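Local structure of glutamate receptor 1 (4IO7) at residues T87-R92 with G138-D143; S103-R108 with M179-A184. The protein probably works as a ligand-gated ion channel of the ionotropic glutamate receptor family, and this chain is its ligand-binding domain, here holding phenylalanine. All coordinates share one frame; numbering follows the deposited sequence.

Contact 1: residues T87-R92 with G138-D143. With PHE (phenylalanine), chain F.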
ATOM      1  N   THR B  87       3.124  -1.818 -10.976  1.00 15.06           N
ATOM      2  CA  THR B  87       1.869  -1.734 -10.293  1.00 12.79           C
ATOM      3  C   THR B  87       1.315  -3.123 -10.058  1.00  9.08           C
ATOM      4  O   THR B  87       1.335  -3.989 -10.928  1.00 13.21           O
ATOM      5  CB  THR B  87       0.890  -0.895 -11.110  1.00 17.98           C
ATOM      6  OG1 THR B  87       1.473   0.391 -11.325  1.00 14.58           O
ATOM      7  CG2 THR B  87      -0.474  -0.732 -10.424  1.00 13.59           C
ATOM      8  N   VAL B  88       0.796  -3.315  -8.857  1.00 11.83           N
ATOM      9  CA  VAL B  88       0.161  -4.579  -8.543  1.00  9.12           C
ATOM     10  C   VAL B  88      -1.259  -4.568  -9.121  1.00 12.25           C
ATOM     11  O   VAL B  88      -2.063  -3.690  -8.766  1.00 13.74           O
ATOM     12  CB  VAL B  88       0.114  -4.784  -7.008  1.00 12.26           C
ATOM     13  CG1 VAL B  88      -0.512  -6.143  -6.687  1.00 16.58           C
ATOM     14  CG2 VAL B  88       1.540  -4.674  -6.415  1.00 15.28           C
ATOM     15  N   THR B  89      -1.578  -5.510 -10.023  1.00 13.43           N
ATOM     16  CA  THR B  89      -2.918  -5.559 -10.620  1.00 11.31           C
ATOM     17  C   THR B  89      -3.482  -6.964 -10.500  1.00 10.64           C
ATOM     18  O   THR B  89      -2.721  -7.945 -10.368  1.00 12.13           O
ATOM     19  CB  THR B  89      -2.943  -5.163 -12.140  1.00 12.86           C
ATOM     20  OG1 THR B  89      -2.351  -6.225 -12.889  1.00 13.66           O
ATOM     21  CG2 THR B  89      -2.208  -3.843 -12.385  1.00 14.15           C
ATOM     22  N   SER B  90      -4.794  -7.071 -10.591  1.00 11.29           N
ATOM     23  CA  SER B  90      -5.462  -8.378 -10.487  0.59 12.91           C
ATOM     24  C   SER B  90      -5.039  -9.335 -11.612  1.00 13.06           C
ATOM     25  O   SER B  90      -4.774 -10.515 -11.369  1.00 14.74           O
ATOM     26  CB  SER B  90      -6.979  -8.241 -10.455  0.59 15.06           C
ATOM     27  OG  SER B  90      -7.521  -7.651 -11.613  0.59 14.61           O
ATOM     28  N   ALA B  91      -4.934  -8.819 -12.823  1.00 15.72           N
ATOM     29  CA  ALA B  91      -4.525  -9.647 -13.955  1.00 22.88           C
ATOM     30  C   ALA B  91      -3.073 -10.157 -13.792  1.00 16.42           C
ATOM     31  O   ALA B  91      -2.785 -11.310 -14.136  1.00 15.75           O
ATOM     32  CB  ALA B  91      -4.686  -8.863 -15.262  1.00 25.48           C
ATOM     33  N   ARG B  92      -2.166  -9.318 -13.286  1.00 14.06           N
ATOM     34  CA  ARG B  92      -0.783  -9.764 -13.060  1.00 11.86           C
ATOM     35  C   ARG B  92      -0.741 -10.792 -11.940  1.00 17.15           C
ATOM     36  O   ARG B  92      -0.036 -11.809 -12.035  1.00 13.11           O
ATOM     37  CB  ARG B  92       0.165  -8.574 -12.776  1.00 12.56           C
ATOM     38  CG  ARG B  92       0.343  -7.651 -14.002  1.00 12.31           C
ATOM     39  CD  ARG B  92       1.032  -6.350 -13.694  1.00 10.14           C
ATOM     40  NE  ARG B  92       1.097  -5.495 -14.867  1.00 14.90           N
ATOM     41  CZ  ARG B  92       1.618  -4.274 -14.881  1.00 16.83           C
ATOM     42  NH1 ARG B  92       2.124  -3.740 -13.774  1.00 11.28           N
ATOM     43  NH2 ARG B  92       1.647  -3.585 -16.016  1.00 13.56           N
ATOM     44  N   GLY B 138       0.800  -1.892 -22.545  1.00 19.22           N
ATOM     45  CA  GLY B 138       1.286  -2.872 -21.593  1.00 18.88           C
ATOM     46  C   GLY B 138       1.550  -2.284 -20.209  1.00 20.15           C
ATOM     47  O   GLY B 138       2.504  -2.656 -19.557  1.00 18.91           O
ATOM     48  N   THR B 139       0.666  -1.404 -19.759  1.00 19.25           N
ATOM     49  CA  THR B 139       0.783  -0.778 -18.467  1.00 18.35           C
ATOM     50  C   THR B 139      -0.560  -0.678 -17.811  1.00 23.20           C
ATOM     51  O   THR B 139      -1.595  -0.800 -18.446  1.00 21.16           O
ATOM     52  CB  THR B 139       1.330   0.669 -18.548  1.00 19.24           C
ATOM     53  OG1 THR B 139       0.415   1.505 -19.273  1.00 19.45           O
ATOM     54  CG2 THR B 139       2.655   0.689 -19.232  1.00 17.72           C
ATOM     55  N   ALA B 140      -0.522  -0.410 -16.518  1.00 19.84           N
ATOM     56  CA  ALA B 140      -1.710  -0.197 -15.711  1.00 22.84           C
ATOM     57  C   ALA B 140      -2.529   0.976 -16.211  1.00 22.25           C
ATOM     58  O   ALA B 140      -3.740   1.028 -16.052  1.00 19.57           O
ATOM     59  CB  ALA B 140      -1.300   0.046 -14.265  1.00 22.91           C
ATOM     60  N   GLY B 141      -1.873   1.945 -16.806  1.00 19.56           N
ATOM     61  CA  GLY B 141      -2.603   3.050 -17.393  1.00 19.87           C
ATOM     62  C   GLY B 141      -3.451   2.626 -18.580  1.00 20.05           C
ATOM     63  O   GLY B 141      -4.567   3.129 -18.775  1.00 16.19           O
ATOM     64  N   GLU B 142      -2.936   1.713 -19.398  1.00 16.32           N
ATOM     65  CA  GLU B 142      -3.757   1.138 -20.461  1.00 17.89           C
ATOM     66  C   GLU B 142      -4.971   0.386 -19.867  1.00 16.26           C
ATOM     67  O   GLU B 142      -6.111   0.516 -20.368  1.00 19.49           O
ATOM     68  CB  GLU B 142      -2.937   0.191 -21.335  1.00 16.54           C
ATOM     69  CG  GLU B 142      -3.706  -0.300 -22.558  1.00 17.34           C
ATOM     70  CD  GLU B 142      -2.935  -1.326 -23.349  1.00 25.19           C
ATOM     71  OE1 GLU B 142      -2.078  -2.006 -22.752  1.00 24.80           O
ATOM     72  OE2 GLU B 142      -3.205  -1.466 -24.565  1.00 30.69           O
ATOM     73  N   ASP B 143      -4.749  -0.374 -18.804  1.00 20.91           N
ATOM     74  CA  ASP B 143      -5.854  -1.136 -18.167  1.00 23.46           C
ATOM     75  C   ASP B 143      -6.953  -0.191 -17.721  1.00 20.86           C
ATOM     76  O   ASP B 143      -8.136  -0.422 -17.985  1.00 23.27           O
ATOM     77  CB  ASP B 143      -5.400  -1.909 -16.926  1.00 28.50           C
ATOM     78  CG  ASP B 143      -4.272  -2.883 -17.197  1.00 37.55           C
ATOM     79  OD1 ASP B 143      -4.146  -3.368 -18.335  1.00 34.12           O
ATOM     80  OD2 ASP B 143      -3.529  -3.199 -16.234  1.00 45.27           O
TER
HETATM   81  N   PHE F 301       3.472   1.371 -13.050  1.00 13.32           N
HETATM   82  CA  PHE F 301       3.053   1.069 -14.441  1.00 16.34           C
HETATM   83  C   PHE F 301       2.773  -0.413 -14.588  1.00 14.35           C
HETATM   84  O   PHE F 301       3.259  -1.231 -13.791  1.00 12.94           O
HETATM   85  CB  PHE F 301       4.134   1.410 -15.455  1.00 18.69           C
HETATM   86  CG  PHE F 301       4.329   2.877 -15.677  1.00 26.71           C
HETATM   87  CD1 PHE F 301       3.437   3.601 -16.470  1.00 24.00           C
HETATM   88  CD2 PHE F 301       5.442   3.537 -15.119  1.00 30.29           C
HETATM   89  CE1 PHE F 301       3.635   4.982 -16.698  1.00 30.36           C
HETATM   90  CE2 PHE F 301       5.656   4.908 -15.329  1.00 30.41           C
HETATM   91  CZ  PHE F 301       4.748   5.636 -16.104  1.00 38.75           C
HETATM   92  OXT PHE F 301       2.130  -0.776 -15.585  1.00 13.50           O
HETATM   93  O   HOH W   1      -2.737  -5.490 -15.502  1.00 19.12           O
HETATM   94  O   HOH W   2      -0.675  -3.907 -17.617  1.00 30.84           O
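The guanidinium of Arg-92 turns its edge to residues 138-143: Gly-138 O and CA of Thr-139 lie near its plane, Ala-140 N stands oblique to it, and the carboxylate carbon of the bound phenylalanine lies in the plane, facing NH1 and NH2. Side chains of helix 67-75 and Phe-98 also pack on this arginine. This is the amino-acid site of a clamshell-shaped, periplasmic-binding-protein-like domain, where the ligand's carboxylate joins two segments that have no direct hydrogen bond with each other. One oxygen, O, is gripped twice, by Arg-92 NH1 at 2.8 Å in a nearly straight bond (177°) and by Thr-87 N at 2.9 Å. The other, OXT, takes Arg-92 NH2 from one segment and Ala-140 N, at the first turn of helix 140-149, from the other. Extended from CG to NE, the arginine carries its head group to the ligand, and NH1 also donates to Thr-87 O, tilted from the guanidinium plane, which helps fix its rotation. A methionine in its place would probably leave the ligand's carboxylate without its charged mate and Thr-87 O without this donor. With OG1 beside the backbone N (chi1 -57°) and CG2 anti to it, Thr-87 lays that methyl 4.0 Å from Ala-140 CB and presents OG1 to the ligand's amino group. Thr-89 OG1 caps its helix by accepting from Arg-92 N. Two waters bridge the segments through Asp-143 OD2, to which both donate: one is weakly bonded to Arg-92 NH2, the other is hydrogen-bonded to Thr-89 OG1 and lies 2.5 Å from OD2.

Contact 2: residues S103-R108 with M179-A184. With PHE (phenylalanine), chain F.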
ATOM      1  N   SER B 103       5.577   0.882  -2.133  1.00 17.88           N
ATOM      2  CA  SER B 103       5.151   2.258  -2.293  1.00 18.65           C
ATOM      3  C   SER B 103       3.682   2.314  -2.641  1.00 21.30           C
ATOM      4  O   SER B 103       3.148   1.417  -3.337  1.00 16.33           O
ATOM      5  CB  SER B 103       5.934   2.914  -3.438  1.00 25.24           C
ATOM      6  OG  SER B 103       5.621   4.303  -3.585  1.00 24.18           O
ATOM      7  N   ASP B 104       3.020   3.350  -2.139  1.00 17.34           N
ATOM      8  CA  ASP B 104       1.696   3.677  -2.660  1.00 19.98           C
ATOM      9  C   ASP B 104       1.844   4.306  -4.030  1.00 18.93           C
ATOM     10  O   ASP B 104       2.957   4.703  -4.442  1.00 19.75           O
ATOM     11  CB  ASP B 104       0.900   4.589  -1.705  1.00 25.86           C
ATOM     12  CG  ASP B 104       1.590   5.916  -1.415  1.00 43.26           C
ATOM     13  OD1 ASP B 104       2.641   6.208  -2.027  1.00 49.42           O
ATOM     14  OD2 ASP B 104       1.065   6.676  -0.566  1.00 47.48           O
ATOM     15  N   ASN B 105       0.730   4.409  -4.751  1.00 19.18           N
ATOM     16  CA  ASN B 105       0.775   4.923  -6.107  1.00 21.18           C
ATOM     17  C   ASN B 105      -0.596   5.429  -6.525  1.00 15.86           C
ATOM     18  O   ASN B 105      -1.616   5.046  -5.949  1.00 14.69           O
ATOM     19  CB  ASN B 105       1.238   3.838  -7.094  1.00 17.02           C
ATOM     20  CG  ASN B 105       1.459   4.381  -8.499  1.00 16.23           C
ATOM     21  OD1 ASN B 105       2.100   5.409  -8.678  1.00 18.51           O
ATOM     22  ND2 ASN B 105       0.894   3.717  -9.495  1.00 17.15           N
ATOM     23  N   SER B 106      -0.598   6.288  -7.529  1.00 18.12           N
ATOM     24  CA  SER B 106      -1.823   6.725  -8.203  1.00 17.54           C
ATOM     25  C   SER B 106      -1.339   7.293  -9.519  1.00 21.25           C
ATOM     26  O   SER B 106      -0.128   7.364  -9.732  1.00 19.44           O
ATOM     27  CB  SER B 106      -2.544   7.801  -7.377  1.00 18.72           C
ATOM     28  OG  SER B 106      -1.728   8.958  -7.194  1.00 24.68           O
ATOM     29  N   MET B 107      -2.266   7.681 -10.397  1.00 15.70           N
ATOM     30  CA  MET B 107      -1.902   8.273 -11.667  1.00 14.08           C
ATOM     31  C   MET B 107      -2.386   9.697 -11.744  1.00 16.17           C
ATOM     32  O   MET B 107      -3.333  10.078 -11.047  1.00 18.55           O
ATOM     33  CB  MET B 107      -2.458   7.447 -12.825  1.00 16.52           C
ATOM     34  CG  MET B 107      -1.725   6.124 -13.007  1.00 17.60           C
ATOM     35  SD  MET B 107      -2.237   5.291 -14.515  1.00 23.68           S
ATOM     36  CE  MET B 107      -3.784   4.599 -13.928  1.00 28.77           C
ATOM     37  N   ARG B 108      -1.726  10.481 -12.594  1.00 16.08           N
ATOM     38  CA  ARG B 108      -2.179  11.820 -12.949  1.00 18.25           C
ATOM     39  C   ARG B 108      -2.143  12.027 -14.469  1.00 21.44           C
ATOM     40  O   ARG B 108      -1.463  11.310 -15.208  1.00 16.27           O
ATOM     41  CB  ARG B 108      -1.334  12.884 -12.258  1.00 29.02           C
ATOM     42  CG  ARG B 108      -1.503  12.867 -10.729  1.00 28.52           C
ATOM     43  CD  ARG B 108      -1.261  14.179 -10.121  1.00 36.63           C
ATOM     44  NE  ARG B 108      -2.171  15.210 -10.597  1.00 32.46           N
ATOM     45  CZ  ARG B 108      -1.933  16.495 -10.413  1.00 35.77           C
ATOM     46  NH1 ARG B 108      -0.827  16.849  -9.776  1.00 35.10           N
ATOM     47  NH2 ARG B 108      -2.775  17.418 -10.863  1.00 33.73           N
ATOM     48  N   MET B 179       0.467   9.042 -16.338  1.00 22.65           N
ATOM     49  CA  MET B 179       1.675   8.519 -15.716  1.00 20.29           C
ATOM     50  C   MET B 179       1.413   8.317 -14.258  1.00 18.54           C
ATOM     51  O   MET B 179       0.602   9.036 -13.664  1.00 17.79           O
ATOM     52  CB  MET B 179       2.844   9.519 -15.814  1.00 23.57           C
ATOM     53  CG  MET B 179       3.688   9.434 -17.068  1.00 28.39           C
ATOM     54  SD  MET B 179       5.078  10.603 -17.030  1.00 32.99           S
ATOM     55  CE  MET B 179       6.314   9.629 -16.150  1.00 37.60           C
ATOM     56  N   ASP B 180       2.133   7.368 -13.667  1.00 17.25           N
ATOM     57  CA  ASP B 180       2.233   7.263 -12.205  1.00 19.46           C
ATOM     58  C   ASP B 180       2.673   8.589 -11.609  1.00 18.37           C
ATOM     59  O   ASP B 180       3.480   9.296 -12.208  1.00 20.34           O
ATOM     60  CB  ASP B 180       3.268   6.218 -11.842  1.00 20.14           C
ATOM     61  CG  ASP B 180       2.901   4.835 -12.364  1.00 20.34           C
ATOM     62  OD1 ASP B 180       1.692   4.519 -12.441  1.00 20.15           O
ATOM     63  OD2 ASP B 180       3.836   4.068 -12.675  1.00 19.11           O
ATOM     64  N   ILE B 181       2.164   8.900 -10.413  1.00 18.35           N
ATOM     65  CA  ILE B 181       2.298  10.232  -9.838  1.00 20.60           C
ATOM     66  C   ILE B 181       3.746  10.567  -9.510  1.00 21.61           C
ATOM     67  O   ILE B 181       4.206  11.669  -9.821  1.00 22.38           O
ATOM     68  CB  ILE B 181       1.392  10.401  -8.583  1.00 19.11           C
ATOM     69  CG1 ILE B 181       1.418  11.844  -8.082  1.00 28.51           C
ATOM     70  CG2 ILE B 181       1.781   9.445  -7.486  1.00 24.86           C
ATOM     71  CD1 ILE B 181       0.307  12.171  -7.083  1.00 31.77           C
ATOM     72  N   GLY B 182       4.479   9.619  -8.933  1.00 20.27           N
ATOM     73  CA  GLY B 182       5.878   9.869  -8.588  1.00 25.67           C
ATOM     74  C   GLY B 182       6.726  10.273  -9.787  1.00 21.09           C
ATOM     75  O   GLY B 182       7.450  11.297  -9.756  1.00 22.99           O
ATOM     76  N   THR B 183       6.673   9.475 -10.853  1.00 22.42           N
ATOM     77  CA  THR B 183       7.481   9.791 -12.034  1.00 24.07           C
ATOM     78  C   THR B 183       6.905  10.975 -12.804  1.00 25.93           C
ATOM     79  O   THR B 183       7.649  11.737 -13.433  1.00 23.42           O
ATOM     80  CB  THR B 183       7.647   8.586 -12.959  1.00 25.63           C
ATOM     81  OG1 THR B 183       6.383   7.966 -13.165  1.00 22.12           O
ATOM     82  CG2 THR B 183       8.582   7.548 -12.336  1.00 21.05           C
ATOM     83  N   ALA B 184       5.588  11.158 -12.729  1.00 23.90           N
ATOM     84  CA  ALA B 184       4.933  12.273 -13.418  1.00 22.30           C
ATOM     85  C   ALA B 184       5.356  13.602 -12.804  1.00 22.76           C
ATOM     86  O   ALA B 184       5.660  14.575 -13.509  1.00 24.34           O
ATOM     87  CB  ALA B 184       3.410  12.122 -13.355  1.00 24.46           C
TER
HETATM   88  N   PHE F 301       3.472   1.371 -13.050  1.00 13.32           N
HETATM   89  CA  PHE F 301       3.053   1.069 -14.441  1.00 16.34           C
HETATM   90  C   PHE F 301       2.773  -0.413 -14.588  1.00 14.35           C
HETATM   91  O   PHE F 301       3.259  -1.231 -13.791  1.00 12.94           O
HETATM   92  CB  PHE F 301       4.134   1.410 -15.455  1.00 18.69           C
HETATM   93  CG  PHE F 301       4.329   2.877 -15.677  1.00 26.71           C
HETATM   94  CD1 PHE F 301       3.437   3.601 -16.470  1.00 24.00           C
HETATM   95  CD2 PHE F 301       5.442   3.537 -15.119  1.00 30.29           C
HETATM   96  CE1 PHE F 301       3.635   4.982 -16.698  1.00 30.36           C
HETATM   97  CE2 PHE F 301       5.656   4.908 -15.329  1.00 30.41           C
HETATM   98  CZ  PHE F 301       4.748   5.636 -16.104  1.00 38.75           C
HETATM   99  OXT PHE F 301       2.130  -0.776 -15.585  1.00 13.50           O
HETATM  100  O   HOH W   3       4.259   6.865  -7.868  1.00 19.43           O
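Met-107 and Asp-180 form a non-hydrogen-bonded antiparallel pair, their CA atoms 4.3 Å apart, at the point where strand 176-180 gives way to helix 181-190. Backbone bonds come first. Next to that pair, Arg-108 and Met-179 exchange two N-H...O bonds, joining strands 97-112 and 176-180 in the mixed sheet of this periplasmic-binding-protein-like fold. On the other side of the pair the first residue of the helix adds one bond, Ile-181 N donating to Ser-106 O at 2.8 Å. That same oxygen lies 3.4 Å from CA of Asp-180 in a CA-H...O contact.

Polar side chains form a second group. Asn-105, its CG anti to the backbone N (chi1 -173°), reaches across to Asp-180 with ND2 3.2 Å from OD1. The bond leaves in the amide plane but meets the carboxylate from above its own, the two planes standing 82° apart. ND2 also bonds to Ser-205 OG, while OD1 accepts from a water that in turn takes Gly-182 N. Asp-180 OD2 receives the ligand's amino group at 2.7 Å.

The remaining contacts are van der Waals. CD1 and CG1 of Ile-181 run obliquely beside CG and CD of Arg-108, the nearest approach being CD to CD1 at 4.0 Å. CG2 of Ile-181 touches Ser-106 OG, whose hydroxyl bonds to Asp-201. Met-179 sets CG 4.1 Å from CZ of the ligand's ring.

Chemically, the contact divides the two oxygens of one aspartate: Asn-105 holds OD1 as a second-shell residue and probably helps orient OD2 toward the ligand's amino group, where the aspartate's negative charge would favour a protonated ammonium.

How the contacts relate
The centres of contact 1 and contact 2 lie about 13 Å apart, with the bound phenylalanine touching both: contact 1 holds its carboxylate and shares its amino group with contact 2, which also meets the ring. Along the chain the segments alternate, 87-92, 103-108, 138-143, 179-184, and helix 90-93 is followed directly by strand 97-112. In one mixed sheet, strand 176-180 of contact 2 pairs with 97-112 and with 133-136, the strand preceding helix 140-149 of contact 1. The contacts also touch, with Met-107 SD 3.7 Å from CA of Gly-141. Sequence-distant pieces of a single domain thus read one small ligand together, consistent with its role as the receptor's agonist-sensing part.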